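Local coordinates for catechol 2,3-dioxygenase (PDB 3HPY), which probably catalyses the iron(II)-dependent extradiol cleavage of catechol by O2 to 2-hydroxy-6-oxohexa-2,4-dienoate, in the breakdown of aromatic compounds, at residues Val227-Ala230 and Gly231-Ser235; Lys76-Leu79 and Glu80-Ala84; Tyr208-Lys211 and Gly212-His215. All coordinates share one frame; numbering follows the deposited sequence.

Contact 1: Val227-Ala230 and Gly231-Ser235; sequences VLRA and GDIMS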
loop_
_atom_site.group_PDB
_atom_site.type_symbol
_atom_site.label_atom_id
_atom_site.label_comp_id
_atom_site.label_asym_id
_atom_site.label_seq_id
_atom_site.Cartn_x
_atom_site.Cartn_y
_atom_site.Cartn_z
ATOM N N VAL C 227 -3.324 -8.376 0.218
ATOM C CA VAL C 227 -4.463 -9.033 -0.420
ATOM C C VAL C 227 -4.094 -9.397 -1.857
ATOM O O VAL C 227 -4.453 -10.467 -2.355
ATOM C CB VAL C 227 -5.713 -8.126 -0.414
ATOM C CG1 VAL C 227 -6.863 -8.806 -1.145
ATOM C CG2 VAL C 227 -6.140 -7.847 1.032
ATOM N N LEU C 228 -3.376 -8.498 -2.517
ATOM C CA LEU C 228 -2.931 -8.731 -3.886
ATOM C C LEU C 228 -2.026 -9.956 -3.905
ATOM O O LEU C 228 -2.221 -10.877 -4.686
ATOM C CB LEU C 228 -2.158 -7.523 -4.390
ATOM C CG LEU C 228 -1.408 -7.734 -5.707
ATOM C CD1 LEU C 228 -2.396 -8.177 -6.776
ATOM C CD2 LEU C 228 -0.700 -6.434 -6.110
ATOM N N ARG C 229 -1.037 -9.953 -3.023
ATOM C CA ARG C 229 -0.096 -11.054 -2.921
ATOM C C ARG C 229 -0.813 -12.387 -2.677
ATOM O O ARG C 229 -0.387 -13.423 -3.191
ATOM C CB ARG C 229 0.881 -10.716 -1.803
ATOM C CG ARG C 229 1.654 -11.857 -1.208
ATOM C CD ARG C 229 2.732 -11.260 -0.335
ATOM N NE ARG C 229 3.725 -12.251 0.038
ATOM C CZ ARG C 229 3.474 -13.335 0.762
ATOM N NH1 ARG C 229 2.242 -13.586 1.208
ATOM N NH2 ARG C 229 4.463 -14.170 1.053
ATOM N N ALA C 230 -1.888 -12.354 -1.882
ATOM C CA ALA C 230 -2.672 -13.562 -1.605
ATOM C C ALA C 230 -3.207 -14.027 -2.952
ATOM O O ALA C 230 -3.149 -15.210 -3.277
ATOM C CB ALA C 230 -3.837 -13.251 -0.660
ATOM N N GLY C 231 -3.720 -13.075 -3.726
ATOM C CA GLY C 231 -4.249 -13.387 -5.040
ATOM C C GLY C 231 -3.197 -14.021 -5.932
ATOM O O GLY C 231 -3.466 -15.042 -6.583
ATOM N N ASP C 232 -1.999 -13.435 -5.969
ATOM C CA ASP C 232 -0.922 -13.988 -6.795
ATOM C C ASP C 232 -0.600 -15.401 -6.346
ATOM O O ASP C 232 -0.453 -16.302 -7.170
ATOM C CB ASP C 232 0.365 -13.164 -6.689
ATOM C CG ASP C 232 0.184 -11.738 -7.126
ATOM O OD1 ASP C 232 -0.599 -11.499 -8.065
ATOM O OD2 ASP C 232 0.843 -10.856 -6.539
ATOM N N ILE C 233 -0.474 -15.587 -5.037
ATOM C CA ILE C 233 -0.166 -16.907 -4.503
ATOM C C ILE C 233 -1.263 -17.901 -4.884
ATOM O O ILE C 233 -0.976 -19.046 -5.241
ATOM C CB ILE C 233 0.029 -16.847 -2.980
ATOM C CG1 ILE C 233 1.209 -15.915 -2.667
ATOM C CG2 ILE C 233 0.330 -18.243 -2.429
ATOM C CD1 ILE C 233 1.390 -15.592 -1.189
ATOM N N MET C 234 -2.516 -17.466 -4.844
ATOM C CA MET C 234 -3.607 -18.354 -5.218
ATOM C C MET C 234 -3.442 -18.839 -6.662
ATOM O O MET C 234 -3.629 -20.023 -6.950
ATOM C CB MET C 234 -4.949 -17.642 -5.058
ATOM C CG MET C 234 -5.353 -17.436 -3.612
ATOM S SD MET C 234 -6.831 -16.466 -3.459
ATOM C CE MET C 234 -6.902 -16.328 -1.686
ATOM N N SER C 235 -3.076 -17.928 -7.563
ATOM C CA SER C 235 -2.900 -18.278 -8.968
ATOM C C SER C 235 -1.713 -19.203 -9.194
ATOM O O SER C 235 -1.804 -20.174 -9.946
ATOM C CB SER C 235 -2.728 -17.013 -9.816
ATOM O OG SER C 235 -2.564 -17.354 -11.183
#
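Arg229 and Ile233 meet one turn apart, with the Ile233 methyl CD1 over one face of the guanidinium group. CD1 comes to 3.2 Å from Arg229 NH1, off-centre toward the rim of the group, and 3.7 Å from Arg229 CG. The arginine chain runs extended from CG to NE, and the turn at chi4 (-63°) sets the guanidinium plane so that one face meets this methyl. The polar atoms have partners beyond the helix: NE forms a salt bridge with Glu144 of the third subunit, and NH1 hydrogen-bonds Gly146 O of its own chain.

Backbone bonding is that of a regular alpha helix, here helix 224-236 of the C-terminal glyoxalase-like half. Four consecutive bonds, each from the N-H of residue i+4 to the carbonyl of residue i, run from Gly231 N to Val227 O through to Met234 N to Ala230 O, the last 2.8 Å long.

Among the remaining side chains, Asp232 sits beside Leu228, OD2 3.9 Å from Leu228 CG. Its carboxylate is turned to other subunits: OD2 takes a salt bridge from Arg247 of the second and a hydrogen bond from Trp139 NE1 of the third. On the sheet-facing side, Met234 CE lies 4.5 Å from Ala230 CB, and both residues pack on Thr268 of strand 265-270.

Contact 2: Lys76-Leu79 and Glu80-Ala84; sequences KATL and EKLDA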
loop_
_atom_site.group_PDB
_atom_site.type_symbol
_atom_site.label_atom_id
_atom_site.label_comp_id
_atom_site.label_asym_id
_atom_site.label_seq_id
_atom_site.Cartn_x
_atom_site.Cartn_y
_atom_site.Cartn_z
ATOM N N LYS C 76 -12.169 -19.752 33.148
ATOM C CA LYS C 76 -13.014 -20.874 33.539
ATOM C C LYS C 76 -14.291 -20.383 34.214
ATOM O O LYS C 76 -15.368 -20.916 33.969
ATOM C CB LYS C 76 -12.239 -21.818 34.465
ATOM C CG LYS C 76 -11.052 -22.494 33.784
ATOM C CD LYS C 76 -10.108 -23.134 34.799
ATOM C CE LYS C 76 -9.309 -22.072 35.543
ATOM N NZ LYS C 76 -8.641 -22.595 36.770
ATOM N N ALA C 77 -14.171 -19.353 35.045
ATOM C CA ALA C 77 -15.336 -18.791 35.727
ATOM C C ALA C 77 -16.354 -18.283 34.705
ATOM O O ALA C 77 -17.561 -18.451 34.874
ATOM C CB ALA C 77 -14.906 -17.644 36.655
ATOM N N THR C 78 -15.860 -17.652 33.645
ATOM C CA THR C 78 -16.734 -17.125 32.606
ATOM C C THR C 78 -17.388 -18.291 31.876
ATOM O O THR C 78 -18.588 -18.268 31.588
ATOM C CB THR C 78 -15.935 -16.283 31.595
ATOM O OG1 THR C 78 -15.130 -15.335 32.310
ATOM C CG2 THR C 78 -16.876 -15.532 30.652
ATOM N N LEU C 79 -16.583 -19.313 31.589
ATOM C CA LEU C 79 -17.052 -20.502 30.889
ATOM C C LEU C 79 -18.264 -21.097 31.606
ATOM O O LEU C 79 -19.326 -21.273 31.004
ATOM C CB LEU C 79 -15.933 -21.542 30.809
ATOM C CG LEU C 79 -16.158 -22.741 29.885
ATOM C CD1 LEU C 79 -16.343 -22.245 28.457
ATOM C CD2 LEU C 79 -14.969 -23.699 29.961
ATOM N N GLU C 80 -18.101 -21.398 32.893
ATOM C CA GLU C 80 -19.184 -21.968 33.693
ATOM C C GLU C 80 -20.387 -21.037 33.633
ATOM O O GLU C 80 -21.521 -21.462 33.422
ATOM C CB GLU C 80 -18.746 -22.125 35.150
ATOM C CG GLU C 80 -17.513 -22.990 35.357
ATOM C CD GLU C 80 -17.686 -24.391 34.808
ATOM O OE1 GLU C 80 -18.849 -24.837 34.680
ATOM O OE2 GLU C 80 -16.664 -25.049 34.514
ATOM N N LYS C 81 -20.115 -19.754 33.822
ATOM C CA LYS C 81 -21.136 -18.717 33.808
ATOM C C LYS C 81 -21.975 -18.774 32.523
ATOM O O LYS C 81 -23.209 -18.772 32.571
ATOM C CB LYS C 81 -20.441 -17.364 33.954
ATOM C CG LYS C 81 -21.308 -16.249 34.481
ATOM C CD LYS C 81 -22.058 -15.549 33.374
ATOM C CE LYS C 81 -22.771 -14.320 33.918
ATOM N NZ LYS C 81 -23.541 -13.612 32.855
ATOM N N LEU C 82 -21.305 -18.840 31.376
ATOM C CA LEU C 82 -22.007 -18.899 30.100
ATOM C C LEU C 82 -22.746 -20.220 29.881
ATOM O O LEU C 82 -23.860 -20.231 29.354
ATOM C CB LEU C 82 -21.024 -18.619 28.962
ATOM C CG LEU C 82 -20.580 -17.156 29.029
ATOM C CD1 LEU C 82 -19.333 -16.935 28.189
ATOM C CD2 LEU C 82 -21.728 -16.270 28.566
ATOM N N ASP C 83 -22.137 -21.332 30.281
ATOM C CA ASP C 83 -22.803 -22.625 30.143
ATOM C C ASP C 83 -24.157 -22.499 30.858
ATOM O O ASP C 83 -25.194 -22.841 30.296
ATOM C CB ASP C 83 -21.948 -23.732 30.786
ATOM C CG ASP C 83 -22.521 -25.139 30.573
ATOM O OD1 ASP C 83 -22.037 -26.067 31.253
ATOM O OD2 ASP C 83 -23.434 -25.326 29.738
ATOM N N ALA C 84 -24.146 -21.971 32.084
ATOM C CA ALA C 84 -25.373 -21.810 32.870
ATOM C C ALA C 84 -26.416 -20.915 32.211
ATOM O O ALA C 84 -27.611 -21.210 32.253
ATOM C CB ALA C 84 -25.044 -21.270 34.252
#
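In Thr78, chi1 of -50° puts CG2 anti to the backbone N, while Leu82 at chi1 -68° has CG anti to its carbonyl carbon, and the two branches end up side by side, pointing the same way. Methyl meets methyl there, Thr78 CG2 to Leu82 CD1 at 3.8 Å. The isobutyl group also touches the threonine carbonyl, with Leu82 CG 3.4 Å from Thr78 O. That same oxygen accepts the 2.8 Å hydrogen bond from Leu82 N, while Thr78 OG1 is hydrogen-bonded to Asp75 OD1, just before the helix.

A second local contact is made by Glu80, whose CG stands beside its backbone N and comes 3.3 Å from Lys76 O, the acceptor of Glu80 N at 3.0 Å. The chain then bends at chi2, and Glu80 OE1 forms a salt bridge with Arg95. The same arginine bridges Asp83 OD1, so one guanidinium ties together carboxylates from successive turns, while Asp83 OD2 is hydrogen-bonded to Thr93 OG1.

Leu79 and Leu82 face inward onto Val73 and Leu120, whereas Lys81, paired with Asp85, lies on the exposed side. This is the amphipathic pattern of a surface helix, here helix 76-89 laid against the beta sheet of the N-terminal vicinal-oxygen-chelate (VOC) domain.

Contact 3: Tyr208-Lys211 and Gly212-His215; sequences YPEK and GKLH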
loop_
_atom_site.group_PDB
_atom_site.type_symbol
_atom_site.label_atom_id
_atom_site.label_comp_id
_atom_site.label_asym_id
_atom_site.label_seq_id
_atom_site.Cartn_x
_atom_site.Cartn_y
_atom_site.Cartn_z
ATOM N N TYR C 208 -30.806 -19.064 5.480
ATOM C CA TYR C 208 -30.722 -20.117 4.483
ATOM C C TYR C 208 -31.570 -21.320 4.890
ATOM O O TYR C 208 -31.545 -21.742 6.045
ATOM C CB TYR C 208 -29.267 -20.543 4.325
ATOM C CG TYR C 208 -28.993 -21.362 3.093
ATOM C CD1 TYR C 208 -29.231 -20.840 1.823
ATOM C CD2 TYR C 208 -28.455 -22.643 3.192
ATOM C CE1 TYR C 208 -28.936 -21.575 0.677
ATOM C CE2 TYR C 208 -28.155 -23.388 2.057
ATOM C CZ TYR C 208 -28.398 -22.848 0.803
ATOM O OH TYR C 208 -28.094 -23.583 -0.323
ATOM N N PRO C 209 -32.331 -21.887 3.938
ATOM C CA PRO C 209 -33.194 -23.047 4.185
ATOM C C PRO C 209 -32.461 -24.262 4.755
ATOM O O PRO C 209 -32.998 -24.968 5.610
ATOM C CB PRO C 209 -33.787 -23.327 2.810
ATOM C CG PRO C 209 -33.888 -21.960 2.217
ATOM C CD PRO C 209 -32.556 -21.349 2.585
ATOM N N GLU C 210 -31.244 -24.507 4.276
ATOM C CA GLU C 210 -30.447 -25.644 4.739
ATOM C C GLU C 210 -29.729 -25.253 6.020
ATOM O O GLU C 210 -29.375 -24.090 6.200
ATOM C CB GLU C 210 -29.407 -26.029 3.686
ATOM C CG GLU C 210 -29.156 -27.519 3.561
ATOM C CD GLU C 210 -30.274 -28.226 2.815
ATOM O OE1 GLU C 210 -31.399 -28.319 3.362
ATOM O OE2 GLU C 210 -30.026 -28.677 1.674
ATOM N N LYS C 211 -29.501 -26.225 6.900
ATOM C CA LYS C 211 -28.823 -25.945 8.158
ATOM C C LYS C 211 -27.444 -26.592 8.228
ATOM O O LYS C 211 -27.191 -27.613 7.583
ATOM C CB LYS C 211 -29.674 -26.424 9.341
ATOM C CG LYS C 211 -29.850 -27.929 9.419
ATOM C CD LYS C 211 -30.447 -28.358 10.759
ATOM C CE LYS C 211 -31.866 -27.848 10.951
ATOM N NZ LYS C 211 -32.336 -28.086 12.347
ATOM N N GLY C 212 -26.558 -25.982 9.013
ATOM C CA GLY C 212 -25.213 -26.504 9.182
ATOM C C GLY C 212 -24.285 -26.168 8.034
ATOM O O GLY C 212 -23.171 -26.696 7.943
ATOM N N LYS C 213 -24.742 -25.280 7.158
ATOM C CA LYS C 213 -23.956 -24.879 6.003
ATOM C C LYS C 213 -22.838 -23.903 6.356
ATOM O O LYS C 213 -23.021 -22.977 7.141
ATOM C CB LYS C 213 -24.867 -24.269 4.933
ATOM C CG LYS C 213 -25.686 -25.309 4.164
ATOM C CD LYS C 213 -24.763 -26.252 3.389
ATOM C CE LYS C 213 -25.513 -27.355 2.651
ATOM N NZ LYS C 213 -26.094 -28.366 3.573
ATOM N N LEU C 214 -21.674 -24.125 5.761
ATOM C CA LEU C 214 -20.520 -23.279 5.995
ATOM C C LEU C 214 -20.226 -22.464 4.748
ATOM O O LEU C 214 -19.880 -23.026 3.710
ATOM C CB LEU C 214 -19.308 -24.144 6.354
ATOM C CG LEU C 214 -17.914 -23.514 6.489
ATOM C CD1 LEU C 214 -17.235 -23.497 5.137
ATOM C CD2 LEU C 214 -18.009 -22.118 7.080
ATOM N N HIS C 215 -20.382 -21.148 4.835
ATOM C CA HIS C 215 -20.092 -20.306 3.680
ATOM C C HIS C 215 -18.575 -20.173 3.571
ATOM O O HIS C 215 -17.994 -20.430 2.514
ATOM C CB HIS C 215 -20.718 -18.915 3.817
ATOM C CG HIS C 215 -20.672 -18.113 2.552
ATOM N ND1 HIS C 215 -21.712 -18.089 1.646
ATOM C CD2 HIS C 215 -19.689 -17.352 2.014
ATOM C CE1 HIS C 215 -21.372 -17.351 0.605
ATOM N NE2 HIS C 215 -20.149 -16.892 0.802
#
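This is a surface contact round the turn between strands 203-207 and 213-220, where the side chain of Lys213, at the start of the second strand, folds back over residues of the loop that follows the first. Lys213 does nearly all the touching. Its chain starts out toward the loop, bends at chi2 (-63°), and a second bend at chi4 (-71°) swings NZ round to Glu210 CG.

The CG methylene serves two neighbours. Lys213 CG lies 3.8 Å from Tyr208 CE2, approaching the phenol ring obliquely, and equally 3.8 Å from Glu210 CB. Further out, Lys213 CE packs against Glu210 CG at 3.8 Å. The glutamate and lysine chains thus cross at an angle, carbon against carbon.

The charged ends do not close into a salt bridge. Lys213 NZ sits 3.2 Å from Glu210 CG, on the methylene and not the carboxylate, and its distance to Glu210 OE2 is 4.4 Å. At that range the opposite charges would probably still attract each other, but weakly at the open surface.

In the backbone, Gly212 adopts a positive phi of 79°, at the point where the chain turns into the strand, and its main chain bonds to that of Ser114. Lys213 then pairs with Tyr158 of strand 151-159, whose ring also meets Tyr208 edge-to-face. Lys213 O accepts a hydrogen bond from His116, so the turn is also tied to the N-terminal half of the chain.

The arrangement is a connection between two strands that flank the same strand, 151-159, one parallel to it and the other antiparallel; it belongs to the curled sheet of the C-terminal glyoxalase-like domain, and the iron ligand His216 is the next residue of strand 213-220 after His215.

Contacts 1 and 3 belong to the C-terminal glyoxalase-like half and are joined by strand 213-220, which leads from the turn of contact 3 past the iron ligand His216 and, after a short connection, into helix 224-236; their centres are 28 Å apart. Contact 2, in the N-terminal half, lies on the other side of the chain's centre from contact 1, 41 Å away between centres, and is remote from the iron site. The other two lie nearer the active site: the side chain of Val227 is about 12 Å from the bound 4-methylcatechol and that of Lys213 about 14 Å. In contact 1, Met234 lies about 8 Å from the iron ligand Glu267, side chain to side chain. Contact 1 alone touches neighbouring subunits of the tetramer.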